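Local coordinates for protein Alpha/beta hydrolase (Enterobacter asburiae, PDB 6KMO) that probably hydrolyses carboxylic ester bonds, as an esterase or lipase of the alpha/beta hydrolase fold, at residues Ala101-His106 / Glu155-Val160. The protein carries 2 engineered substitutions. Residues are numbered along the deposited sequence; the frame is centred on the assembly and turned at random.
Sequences AFMFFH and EATKWV
Met103 carries this contact, its side chain reaching from a strand of the central sheet of the alpha/beta hydrolase fold to Ala156, Thr157 and Val160 on the helix packed against that sheet. Strand 101-105 and helix 155-160 run nearly antiparallel, at 165° with axes 9.6 Å apart, as expected where a helix lies along a face of the parallel part of the mixed sheet. Alternation along the strand divides the two faces: Met103 points toward this helix, whereas Phe102 points away and packs on helix 115-129.

Bends at both chi2 and chi3 curl the methionine chain, so that CG, SD and CE meet Thr157, Val160 and Ala156 in turn. Met103 CG lies 3.4 Å from Thr157 OG1. Farther out, Met103 SD meets Val160 tip to tip, 3.6 Å from Val160 CG2, the branch set beside the backbone N, CG1 being anti to the backbone N of Val160 (chi1 171°). The terminal Met103 CE sits 4.0 Å from Ala156 CB and close to the carbonyl of the same alanine, whose oxygen also accepts the helical bond from Val160 N. Leu176, Val134 and Val136 on the adjacent strands all touch Met103, and Val136 touches Ala156 as well, so the methionine is embedded in an apolar layer.

No hydrogen bond crosses between the segments; the buried hydroxyl of Thr157 is instead satisfied within its helix, by Ala153 O. Phe105, which also touches the probable nucleophile elbow, approaches that hydroxyl edge-on: its CZ stands 3.7 Å from Thr157 OG1, with the oxygen near the ring plane.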
ATOM      1  N   ALA A 101      21.224   1.561   6.092  1.00  7.71           N
ATOM      2  CA  ALA A 101      21.205   0.368   5.262  1.00  7.04           C
ATOM      3  C   ALA A 101      20.044  -0.543   5.624  1.00  7.40           C
ATOM      4  O   ALA A 101      19.454  -0.465   6.717  1.00  7.66           O
ATOM      5  CB  ALA A 101      22.519  -0.417   5.380  1.00  9.63           C
ATOM      6  N   PHE A 102      19.747  -1.444   4.690  1.00  6.85           N
ATOM      7  CA  PHE A 102      18.901  -2.591   4.966  1.00  6.12           C
ATOM      8  C   PHE A 102      19.585  -3.854   4.466  1.00  6.22           C
ATOM      9  O   PHE A 102      20.156  -3.874   3.370  1.00  6.70           O
ATOM     10  CB  PHE A 102      17.476  -2.477   4.386  1.00  6.80           C
ATOM     11  CG  PHE A 102      17.400  -2.242   2.911  1.00  7.65           C
ATOM     12  CD1 PHE A 102      17.187  -3.281   2.026  1.00  6.65           C
ATOM     13  CD2 PHE A 102      17.455  -0.956   2.406  1.00  9.12           C
ATOM     14  CE1 PHE A 102      17.065  -3.046   0.674  1.00  7.28           C
ATOM     15  CE2 PHE A 102      17.328  -0.715   1.050  1.00  9.20           C
ATOM     16  CZ  PHE A 102      17.150  -1.763   0.180  1.00  7.61           C
ATOM     17  N   MET A 103      19.523  -4.909   5.260  1.00  5.33           N
ATOM     18  CA  MET A 103      19.878  -6.232   4.770  1.00  5.81           C
ATOM     19  C   MET A 103      18.819  -6.650   3.760  1.00  5.86           C
ATOM     20  O   MET A 103      17.641  -6.290   3.890  1.00  6.34           O
ATOM     21  CB  MET A 103      19.926  -7.235   5.921  1.00  6.02           C
ATOM     22  CG  MET A 103      20.758  -6.775   7.122  1.00  5.74           C
ATOM     23  SD  MET A 103      22.544  -6.309   6.798  1.00  1.59           S
ATOM     24  CE  MET A 103      23.123  -7.909   6.127  1.00  9.40           C
ATOM     25  N   PHE A 104      19.243  -7.391   2.738  1.00  6.17           N
ATOM     26  CA  PHE A 104      18.327  -7.888   1.724  1.00  5.93           C
ATOM     27  C   PHE A 104      18.442  -9.399   1.618  1.00  6.09           C
ATOM     28  O   PHE A 104      19.510  -9.922   1.266  1.00  6.26           O
ATOM     29  CB  PHE A 104      18.499  -7.247   0.345  1.00  5.92           C
ATOM     30  CG  PHE A 104      17.410  -7.681  -0.593  1.00  6.19           C
ATOM     31  CD1 PHE A 104      16.196  -7.024  -0.617  1.00  6.73           C
ATOM     32  CD2 PHE A 104      17.556  -8.835  -1.344  1.00  5.85           C
ATOM     33  CE1 PHE A 104      15.161  -7.477  -1.409  1.00  6.80           C
ATOM     34  CE2 PHE A 104      16.534  -9.301  -2.122  1.00  6.18           C
ATOM     35  CZ  PHE A 104      15.326  -8.621  -2.163  1.00  6.00           C
ATOM     36  N   PHE A 105      17.334 -10.093   1.910  1.00  4.62           N
ATOM     37  CA  PHE A 105      17.232 -11.544   1.901  1.00  5.32           C
ATOM     38  C   PHE A 105      16.375 -11.935   0.704  1.00  5.43           C
ATOM     39  O   PHE A 105      15.180 -11.638   0.661  1.00  5.59           O
ATOM     40  CB  PHE A 105      16.639 -12.019   3.228  1.00  5.49           C
ATOM     41  CG  PHE A 105      17.379 -11.511   4.437  1.00  5.47           C
ATOM     42  CD1 PHE A 105      18.766 -11.527   4.488  1.00  6.75           C
ATOM     43  CD2 PHE A 105      16.691 -11.034   5.525  1.00  6.60           C
ATOM     44  CE1 PHE A 105      19.443 -11.054   5.600  1.00  7.56           C
ATOM     45  CE2 PHE A 105      17.365 -10.568   6.641  1.00  7.06           C
ATOM     46  CZ  PHE A 105      18.759 -10.573   6.668  1.00  6.94           C
ATOM     47  N   HIS A 106      16.986 -12.601  -0.268  1.00  6.01           N
ATOM     48  CA  HIS A 106      16.296 -12.944  -1.497  1.00  5.00           C
ATOM     49  C   HIS A 106      15.341 -14.117  -1.297  1.00  5.92           C
ATOM     50  O   HIS A 106      15.479 -14.926  -0.382  1.00  6.01           O
ATOM     51  CB  HIS A 106      17.290 -13.224  -2.621  1.00  5.78           C
ATOM     52  CG  HIS A 106      17.991 -14.548  -2.546  1.00  5.61           C
ATOM     53  ND1 HIS A 106      17.402 -15.713  -2.986  1.00  6.23           N
ATOM     54  CD2 HIS A 106      19.247 -14.882  -2.169  1.00  6.22           C
ATOM     55  CE1 HIS A 106      18.255 -16.710  -2.861  1.00  6.20           C
ATOM     56  NE2 HIS A 106      19.381 -16.236  -2.363  1.00  6.72           N
ATOM     57  N   GLU A 155      24.286 -13.564  11.183  1.00  8.22           N
ATOM     58  CA  GLU A 155      25.682 -13.181  11.352  1.00  8.53           C
ATOM     59  C   GLU A 155      26.044 -12.004  10.455  1.00  8.78           C
ATOM     60  O   GLU A 155      26.775 -11.095  10.871  1.00  8.88           O
ATOM     61  CB  GLU A 155      26.587 -14.385  11.086  1.00 10.82           C
ATOM     62  CG  GLU A 155      26.525 -15.478  12.157  1.00 12.26           C
ATOM     63  CD  GLU A 155      27.155 -15.078  13.478  1.00 19.15           C
ATOM     64  OE1 GLU A 155      27.931 -14.106  13.521  1.00 22.37           O
ATOM     65  OE2 GLU A 155      26.881 -15.759  14.490  1.00 33.71           O
ATOM     66  N   ALA A 156      25.546 -11.987   9.225  1.00  7.18           N
ATOM     67  CA  ALA A 156      25.825 -10.856   8.333  1.00  6.56           C
ATOM     68  C   ALA A 156      25.177  -9.567   8.841  1.00  7.66           C
ATOM     69  O   ALA A 156      25.756  -8.479   8.724  1.00  7.67           O
ATOM     70  CB  ALA A 156      25.342 -11.177   6.921  1.00  7.62           C
ATOM     71  N   THR A 157      23.972  -9.672   9.413  1.00  5.99           N
ATOM     72  CA  THR A 157      23.289  -8.522   9.991  1.00  6.26           C
ATOM     73  C   THR A 157      24.084  -7.958  11.157  1.00  8.24           C
ATOM     74  O   THR A 157      24.295  -6.736  11.258  1.00  6.97           O
ATOM     75  CB  THR A 157      21.886  -8.956  10.441  1.00  6.76           C
ATOM     76  OG1 THR A 157      21.121  -9.412   9.301  1.00  7.29           O
ATOM     77  CG2 THR A 157      21.136  -7.822  11.099  1.00  7.69           C
ATOM     78  N   LYS A 158      24.525  -8.842  12.052  0.72  7.64           N
ATOM     79  CA  LYS A 158      25.373  -8.429  13.165  0.72  8.75           C
ATOM     80  C   LYS A 158      26.647  -7.764  12.662  0.72  9.18           C
ATOM     81  O   LYS A 158      27.090  -6.753  13.222  0.72  9.59           O
ATOM     82  CB  LYS A 158      25.695  -9.642  14.036  0.72 10.87           C
ATOM     83  CG  LYS A 158      26.455  -9.320  15.302  0.72 16.67           C
ATOM     84  CD  LYS A 158      26.517 -10.540  16.219  0.72 21.22           C
ATOM     85  CE  LYS A 158      27.635 -10.404  17.249  0.72 26.63           C
ATOM     86  NZ  LYS A 158      28.952 -10.095  16.618  0.72 30.84           N
ATOM     87  N   TRP A 159      27.241  -8.302  11.599  1.00  8.17           N
ATOM     88  CA  TRP A 159      28.469  -7.728  11.059  1.00  8.19           C
ATOM     89  C   TRP A 159      28.237  -6.308  10.553  1.00 10.08           C
ATOM     90  O   TRP A 159      29.020  -5.389  10.837  1.00  9.95           O
ATOM     91  CB  TRP A 159      29.062  -8.614   9.960  1.00  7.98           C
ATOM     92  CG  TRP A 159      30.375  -8.070   9.461  1.00  9.99           C
ATOM     93  CD1 TRP A 159      31.617  -8.381   9.941  1.00 16.63           C
ATOM     94  CD2 TRP A 159      30.567  -7.114   8.421  1.00 11.14           C
ATOM     95  NE1 TRP A 159      32.573  -7.680   9.249  1.00 16.85           N
ATOM     96  CE2 TRP A 159      31.961  -6.889   8.316  1.00 14.56           C
ATOM     97  CE3 TRP A 159      29.705  -6.428   7.564  1.00 10.62           C
ATOM     98  CZ2 TRP A 159      32.504  -6.001   7.391  1.00 15.60           C
ATOM     99  CZ3 TRP A 159      30.256  -5.546   6.635  1.00 13.39           C
ATOM    100  CH2 TRP A 159      31.643  -5.343   6.566  1.00 15.59           C
ATOM    101  N   VAL A 160      27.167  -6.093   9.797  1.00  7.54           N
ATOM    102  CA  VAL A 160      26.884  -4.746   9.311  1.00  7.55           C
ATOM    103  C   VAL A 160      26.637  -3.790  10.472  1.00  7.60           C
ATOM    104  O   VAL A 160      27.083  -2.638  10.451  1.00  8.26           O
ATOM    105  CB  VAL A 160      25.704  -4.765   8.317  1.00  6.94           C
ATOM    106  CG1 VAL A 160      25.269  -3.362   7.983  1.00  8.40           C
ATOM    107  CG2 VAL A 160      26.068  -5.524   7.058  1.00  8.49           C
TER